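Beta-fructofuranosidase (Arabidopsis thaliana, PDB 2OXB) hydrolyses sucrose and 1-kestose, and less readily neokestose and levan, as a cell-wall invertase of glycosyl hydrolase family 32. Local coordinates at residues 362-376 against 520-533. The protein carries 1 engineered substitution. Residues are numbered along the deposited sequence; the frame is centred on the assembly and turned at random.
Sequences VTAAQADVEVLFKVR and SVDVLNLNAWSMNS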
loop_
_atom_site.group_PDB
_atom_site.type_symbol
_atom_site.label_atom_id
_atom_site.label_comp_id
_atom_site.label_asym_id
_atom_site.label_seq_id
_atom_site.Cartn_x
_atom_site.Cartn_y
_atom_site.Cartn_z
ATOM N N VAL A 362 11.991 -22.633 -11.588
ATOM C CA VAL A 362 11.791 -21.214 -11.291
ATOM C C VAL A 362 12.402 -20.833 -9.949
ATOM O O VAL A 362 12.416 -21.634 -9.010
ATOM C CB VAL A 362 10.280 -20.841 -11.247
ATOM C CG1 VAL A 362 9.739 -20.700 -12.652
ATOM C CG2 VAL A 362 9.492 -21.908 -10.474
ATOM N N THR A 363 12.920 -19.613 -9.864
ATOM C CA THR A 363 13.493 -19.150 -8.611
ATOM C C THR A 363 12.311 -18.982 -7.655
ATOM O O THR A 363 11.777 -17.886 -7.493
ATOM C CB THR A 363 14.278 -17.808 -8.783
ATOM O OG1 THR A 363 13.597 -16.948 -9.704
ATOM C CG2 THR A 363 15.685 -18.077 -9.291
ATOM N N ALA A 364 11.903 -20.094 -7.047
ATOM C CA ALA A 364 10.773 -20.116 -6.131
ATOM C C ALA A 364 10.782 -18.971 -5.091
ATOM O O ALA A 364 9.717 -18.555 -4.606
ATOM C CB ALA A 364 10.695 -21.485 -5.443
ATOM N N ALA A 365 11.968 -18.447 -4.785
ATOM C CA ALA A 365 12.132 -17.359 -3.811
ATOM C C ALA A 365 12.212 -15.945 -4.398
ATOM O O ALA A 365 12.450 -14.987 -3.661
ATOM C CB ALA A 365 13.396 -17.612 -2.951
ATOM N N GLN A 366 12.026 -15.803 -5.705
ATOM C CA GLN A 366 12.122 -14.484 -6.332
ATOM C C GLN A 366 11.428 -14.475 -7.691
ATOM O O GLN A 366 12.038 -14.159 -8.706
ATOM C CB GLN A 366 13.598 -14.117 -6.493
ATOM C CG GLN A 366 13.869 -12.620 -6.631
ATOM C CD GLN A 366 15.359 -12.303 -6.733
ATOM O OE1 GLN A 366 16.128 -12.595 -5.817
ATOM N NE2 GLN A 366 15.766 -11.705 -7.853
ATOM N N ALA A 367 10.138 -14.793 -7.691
ATOM C CA ALA A 367 9.380 -14.879 -8.931
ATOM C C ALA A 367 8.002 -14.228 -8.938
ATOM O O ALA A 367 7.516 -13.738 -7.929
ATOM C CB ALA A 367 9.246 -16.355 -9.327
ATOM N N ASP A 368 7.374 -14.253 -10.105
ATOM C CA ASP A 368 6.044 -13.698 -10.299
ATOM C C ASP A 368 5.100 -14.871 -10.549
ATOM O O ASP A 368 5.201 -15.556 -11.578
ATOM C CB ASP A 368 6.043 -12.772 -11.516
ATOM C CG ASP A 368 4.745 -11.999 -11.667
ATOM O OD1 ASP A 368 3.665 -12.574 -11.412
ATOM O OD2 ASP A 368 4.795 -10.816 -12.063
ATOM N N VAL A 369 4.188 -15.118 -9.613
ATOM C CA VAL A 369 3.250 -16.220 -9.785
ATOM C C VAL A 369 1.946 -15.681 -10.330
ATOM O O VAL A 369 1.639 -14.512 -10.158
ATOM C CB VAL A 369 2.946 -16.944 -8.461
ATOM C CG1 VAL A 369 2.263 -18.279 -8.759
ATOM C CG2 VAL A 369 4.220 -17.138 -7.660
ATOM N N GLU A 370 1.176 -16.534 -10.986
ATOM C CA GLU A 370 -0.095 -16.098 -11.542
ATOM C C GLU A 370 -0.920 -17.327 -11.960
ATOM O O GLU A 370 -0.495 -18.118 -12.799
ATOM C CB GLU A 370 0.173 -15.152 -12.724
ATOM C CG GLU A 370 -1.030 -14.357 -13.182
ATOM C CD GLU A 370 -0.670 -13.245 -14.154
ATOM O OE1 GLU A 370 0.287 -12.490 -13.864
ATOM O OE2 GLU A 370 -1.346 -13.109 -15.206
ATOM N N VAL A 371 -2.090 -17.490 -11.348
ATOM C CA VAL A 371 -2.963 -18.635 -11.628
ATOM C C VAL A 371 -4.370 -18.192 -12.022
ATOM O O VAL A 371 -4.802 -17.076 -11.722
ATOM C CB VAL A 371 -3.108 -19.558 -10.377
ATOM C CG1 VAL A 371 -3.601 -20.933 -10.786
ATOM C CG2 VAL A 371 -1.790 -19.649 -9.631
ATOM N N LEU A 372 -5.086 -19.084 -12.692
ATOM C CA LEU A 372 -6.454 -18.817 -13.102
ATOM C C LEU A 372 -7.229 -20.086 -12.765
ATOM O O LEU A 372 -7.253 -21.033 -13.546
ATOM C CB LEU A 372 -6.512 -18.512 -14.604
ATOM C CG LEU A 372 -6.949 -17.094 -15.027
ATOM C CD1 LEU A 372 -5.965 -16.048 -14.523
ATOM C CD2 LEU A 372 -7.053 -17.027 -16.553
ATOM N N PHE A 373 -7.835 -20.105 -11.583
ATOM C CA PHE A 373 -8.587 -21.266 -11.130
ATOM C C PHE A 373 -9.986 -21.314 -11.732
ATOM O O PHE A 373 -10.635 -20.281 -11.912
ATOM C CB PHE A 373 -8.703 -21.271 -9.605
ATOM C CG PHE A 373 -7.393 -21.444 -8.885
ATOM C CD1 PHE A 373 -6.747 -22.670 -8.868
ATOM C CD2 PHE A 373 -6.831 -20.381 -8.175
ATOM C CE1 PHE A 373 -5.562 -22.838 -8.146
ATOM C CE2 PHE A 373 -5.654 -20.535 -7.454
ATOM C CZ PHE A 373 -5.020 -21.762 -7.437
ATOM N N LYS A 374 -10.443 -22.527 -12.037
ATOM C CA LYS A 374 -11.763 -22.755 -12.615
ATOM C C LYS A 374 -12.542 -23.649 -11.671
ATOM O O LYS A 374 -12.079 -24.722 -11.300
ATOM C CB LYS A 374 -11.628 -23.425 -13.986
ATOM C CG LYS A 374 -12.891 -24.103 -14.510
ATOM C CD LYS A 374 -12.621 -24.817 -15.849
ATOM C CE LYS A 374 -13.762 -25.771 -16.248
ATOM N NZ LYS A 374 -13.919 -26.917 -15.289
ATOM N N VAL A 375 -13.722 -23.192 -11.276
ATOM C CA VAL A 375 -14.559 -23.949 -10.361
ATOM C C VAL A 375 -15.825 -24.448 -11.051
ATOM O O VAL A 375 -16.642 -23.652 -11.524
ATOM C CB VAL A 375 -14.974 -23.084 -9.142
ATOM C CG1 VAL A 375 -15.990 -23.827 -8.281
ATOM C CG2 VAL A 375 -13.759 -22.723 -8.329
ATOM N N ARG A 376 -15.989 -25.767 -11.116
ATOM C CA ARG A 376 -17.184 -26.324 -11.732
ATOM C C ARG A 376 -18.219 -26.594 -10.649
ATOM O O ARG A 376 -17.881 -26.870 -9.497
ATOM C CB ARG A 376 -16.865 -27.606 -12.507
ATOM C CG ARG A 376 -16.269 -28.743 -11.701
ATOM C CD ARG A 376 -16.356 -30.026 -12.513
ATOM N NE ARG A 376 -15.739 -31.154 -11.832
ATOM C CZ ARG A 376 -14.467 -31.182 -11.450
ATOM N NH1 ARG A 376 -13.683 -30.136 -11.684
ATOM N NH2 ARG A 376 -13.983 -32.248 -10.827
ATOM N N SER A 520 -12.841 -31.036 -6.047
ATOM C CA SER A 520 -11.611 -30.788 -6.796
ATOM C C SER A 520 -11.799 -29.638 -7.800
ATOM O O SER A 520 -12.793 -29.593 -8.527
ATOM C CB SER A 520 -11.216 -32.060 -7.560
ATOM O OG SER A 520 -10.983 -33.153 -6.681
ATOM N N VAL A 521 -10.849 -28.712 -7.841
ATOM C CA VAL A 521 -10.930 -27.592 -8.780
ATOM C C VAL A 521 -9.906 -27.775 -9.892
ATOM O O VAL A 521 -8.999 -28.593 -9.760
ATOM C CB VAL A 521 -10.668 -26.243 -8.081
ATOM C CG1 VAL A 521 -11.846 -25.886 -7.184
ATOM C CG2 VAL A 521 -9.389 -26.326 -7.265
ATOM N N ASP A 522 -10.043 -27.015 -10.978
ATOM C CA ASP A 522 -9.118 -27.120 -12.116
ATOM C C ASP A 522 -8.219 -25.894 -12.336
ATOM O O ASP A 522 -8.596 -24.753 -12.043
ATOM C CB ASP A 522 -9.892 -27.412 -13.411
ATOM C CG ASP A 522 -10.263 -28.884 -13.558
ATOM O OD1 ASP A 522 -9.368 -29.751 -13.435
ATOM O OD2 ASP A 522 -11.444 -29.182 -13.817
ATOM N N VAL A 523 -7.018 -26.145 -12.847
ATOM C CA VAL A 523 -6.059 -25.082 -13.139
ATOM C C VAL A 523 -6.175 -24.802 -14.632
ATOM O O VAL A 523 -5.657 -25.546 -15.453
ATOM C CB VAL A 523 -4.604 -25.520 -12.793
ATOM C CG1 VAL A 523 -3.650 -24.336 -12.916
ATOM C CG2 VAL A 523 -4.558 -26.068 -11.369
ATOM N N LEU A 524 -6.881 -23.738 -14.978
ATOM C CA LEU A 524 -7.073 -23.383 -16.371
ATOM C C LEU A 524 -5.749 -22.970 -16.993
ATOM O O LEU A 524 -5.520 -23.151 -18.188
ATOM C CB LEU A 524 -8.058 -22.229 -16.471
ATOM C CG LEU A 524 -8.564 -21.913 -17.870
ATOM C CD1 LEU A 524 -9.558 -22.972 -18.307
ATOM C CD2 LEU A 524 -9.209 -20.541 -17.856
ATOM N N ASN A 525 -4.878 -22.418 -16.158
ATOM C CA ASN A 525 -3.576 -21.942 -16.592
ATOM C C ASN A 525 -2.790 -21.465 -15.370
ATOM O O ASN A 525 -3.368 -21.191 -14.317
ATOM C CB ASN A 525 -3.769 -20.782 -17.568
ATOM C CG ASN A 525 -2.498 -20.399 -18.270
ATOM O OD1 ASN A 525 -2.459 -19.420 -19.009
ATOM N ND2 ASN A 525 -1.444 -21.178 -18.051
ATOM N N LEU A 526 -1.470 -21.374 -15.511
ATOM C CA LEU A 526 -0.599 -20.909 -14.423
ATOM C C LEU A 526 0.799 -20.609 -14.959
ATOM O O LEU A 526 1.454 -21.474 -15.542
ATOM C CB LEU A 526 -0.526 -21.955 -13.285
ATOM C CG LEU A 526 0.608 -21.927 -12.242
ATOM C CD1 LEU A 526 0.747 -20.548 -11.635
ATOM C CD2 LEU A 526 0.326 -22.955 -11.152
ATOM N N ASN A 527 1.242 -19.371 -14.770
ATOM C CA ASN A 527 2.555 -18.959 -15.228
ATOM C C ASN A 527 3.407 -18.409 -14.087
ATOM O O ASN A 527 3.027 -17.474 -13.377
ATOM C CB ASN A 527 2.445 -17.910 -16.352
ATOM C CG ASN A 527 1.865 -18.478 -17.644
ATOM O OD1 ASN A 527 1.967 -17.863 -18.706
ATOM N ND2 ASN A 527 1.249 -19.649 -17.555
ATOM N N ALA A 528 4.564 -19.027 -13.917
ATOM C CA ALA A 528 5.520 -18.635 -12.902
ATOM C C ALA A 528 6.743 -18.110 -13.653
ATOM O O ALA A 528 7.314 -18.809 -14.501
ATOM C CB ALA A 528 5.899 -19.843 -12.058
ATOM N N TRP A 529 7.136 -16.881 -13.362
ATOM C CA TRP A 529 8.293 -16.312 -14.020
ATOM C C TRP A 529 9.367 -16.008 -12.994
ATOM O O TRP A 529 9.103 -15.333 -12.003
ATOM C CB TRP A 529 7.920 -15.018 -14.741
ATOM C CG TRP A 529 6.880 -15.185 -15.781
ATOM C CD1 TRP A 529 7.009 -15.831 -16.972
ATOM C CD2 TRP A 529 5.541 -14.692 -15.731
ATOM N NE1 TRP A 529 5.829 -15.775 -17.670
ATOM C CE2 TRP A 529 4.909 -15.082 -16.930
ATOM C CE3 TRP A 529 4.811 -13.964 -14.786
ATOM C CZ2 TRP A 529 3.577 -14.759 -17.212
ATOM C CZ3 TRP A 529 3.490 -13.643 -15.065
ATOM C CH2 TRP A 529 2.884 -14.044 -16.268
ATOM N N SER A 530 10.574 -16.520 -13.224
ATOM C CA SER A 530 11.680 -16.238 -12.321
ATOM C C SER A 530 11.905 -14.735 -12.450
ATOM O O SER A 530 11.621 -14.157 -13.502
ATOM C CB SER A 530 12.940 -17.008 -12.736
ATOM O OG SER A 530 12.882 -18.369 -12.330
ATOM N N MET A 531 12.398 -14.101 -11.390
ATOM C CA MET A 531 12.622 -12.652 -11.401
ATOM C C MET A 531 14.053 -12.223 -11.077
ATOM O O MET A 531 14.543 -12.436 -9.963
ATOM C CB MET A 531 11.678 -11.967 -10.410
ATOM C CG MET A 531 10.195 -12.033 -10.750
ATOM S SD MET A 531 9.679 -10.777 -11.941
ATOM C CE MET A 531 9.714 -9.303 -10.930
ATOM N N ASN A 532 14.701 -11.605 -12.062
ATOM C CA ASN A 532 16.058 -11.100 -11.919
ATOM C C ASN A 532 16.038 -9.955 -10.924
ATOM O O ASN A 532 14.974 -9.429 -10.574
ATOM C CB ASN A 532 16.583 -10.568 -13.250
ATOM C CG ASN A 532 16.691 -11.644 -14.305
ATOM O OD1 ASN A 532 16.686 -11.356 -15.498
ATOM N ND2 ASN A 532 16.804 -12.894 -13.869
ATOM N N SER A 533 17.225 -9.554 -10.489
ATOM C CA SER A 533 17.356 -8.479 -9.521
ATOM C C SER A 533 17.192 -7.096 -10.124
ATOM O O SER A 533 17.403 -6.882 -11.319
ATOM C CB SER A 533 18.713 -8.567 -8.821
ATOM O OG SER A 533 18.767 -9.711 -7.985
#
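Asp368 and Trp529 stand side by side as a hydrogen-bonded pair of two antiparallel strands, Trp529 N reaching Asp368 O at 2.9 Å. Asp368 CB, in the plane of the indole, meets its edge 3.7 Å from Trp529 CE3. Asp368 CG is also 3.7 Å from Trp529 CE3, and Asp368 OD1 lies 3.8 Å from Trp529 CZ3, the carboxylate plane standing 83° to the ring. With CG anti to the backbone N (chi1 -172°), OD2 is carried to salt bridges with Arg476 and Arg339; the latter also makes a cation-pi contact with Trp529, tying acid and ring together. Glu370 OE1 meets the same indole edge at CZ3, while Asn527 CB sits over one face, toward its rim. At the far end Asp522 OD2 forms a salt bridge with Arg376 NH1 (3.2 Å) and a long one with Lys374 NZ. On the other side of the sheet, Val371 CG2 packs against Leu526 CD1. Strand 521-530, which turns a corner at Leu524, lies between strands 344-351 and 367-374; strand 473-480 follows beyond, and Val369 and Val371 touch Leu411 of strand 406-415 in the facing sheet of the C-terminal beta-sandwich.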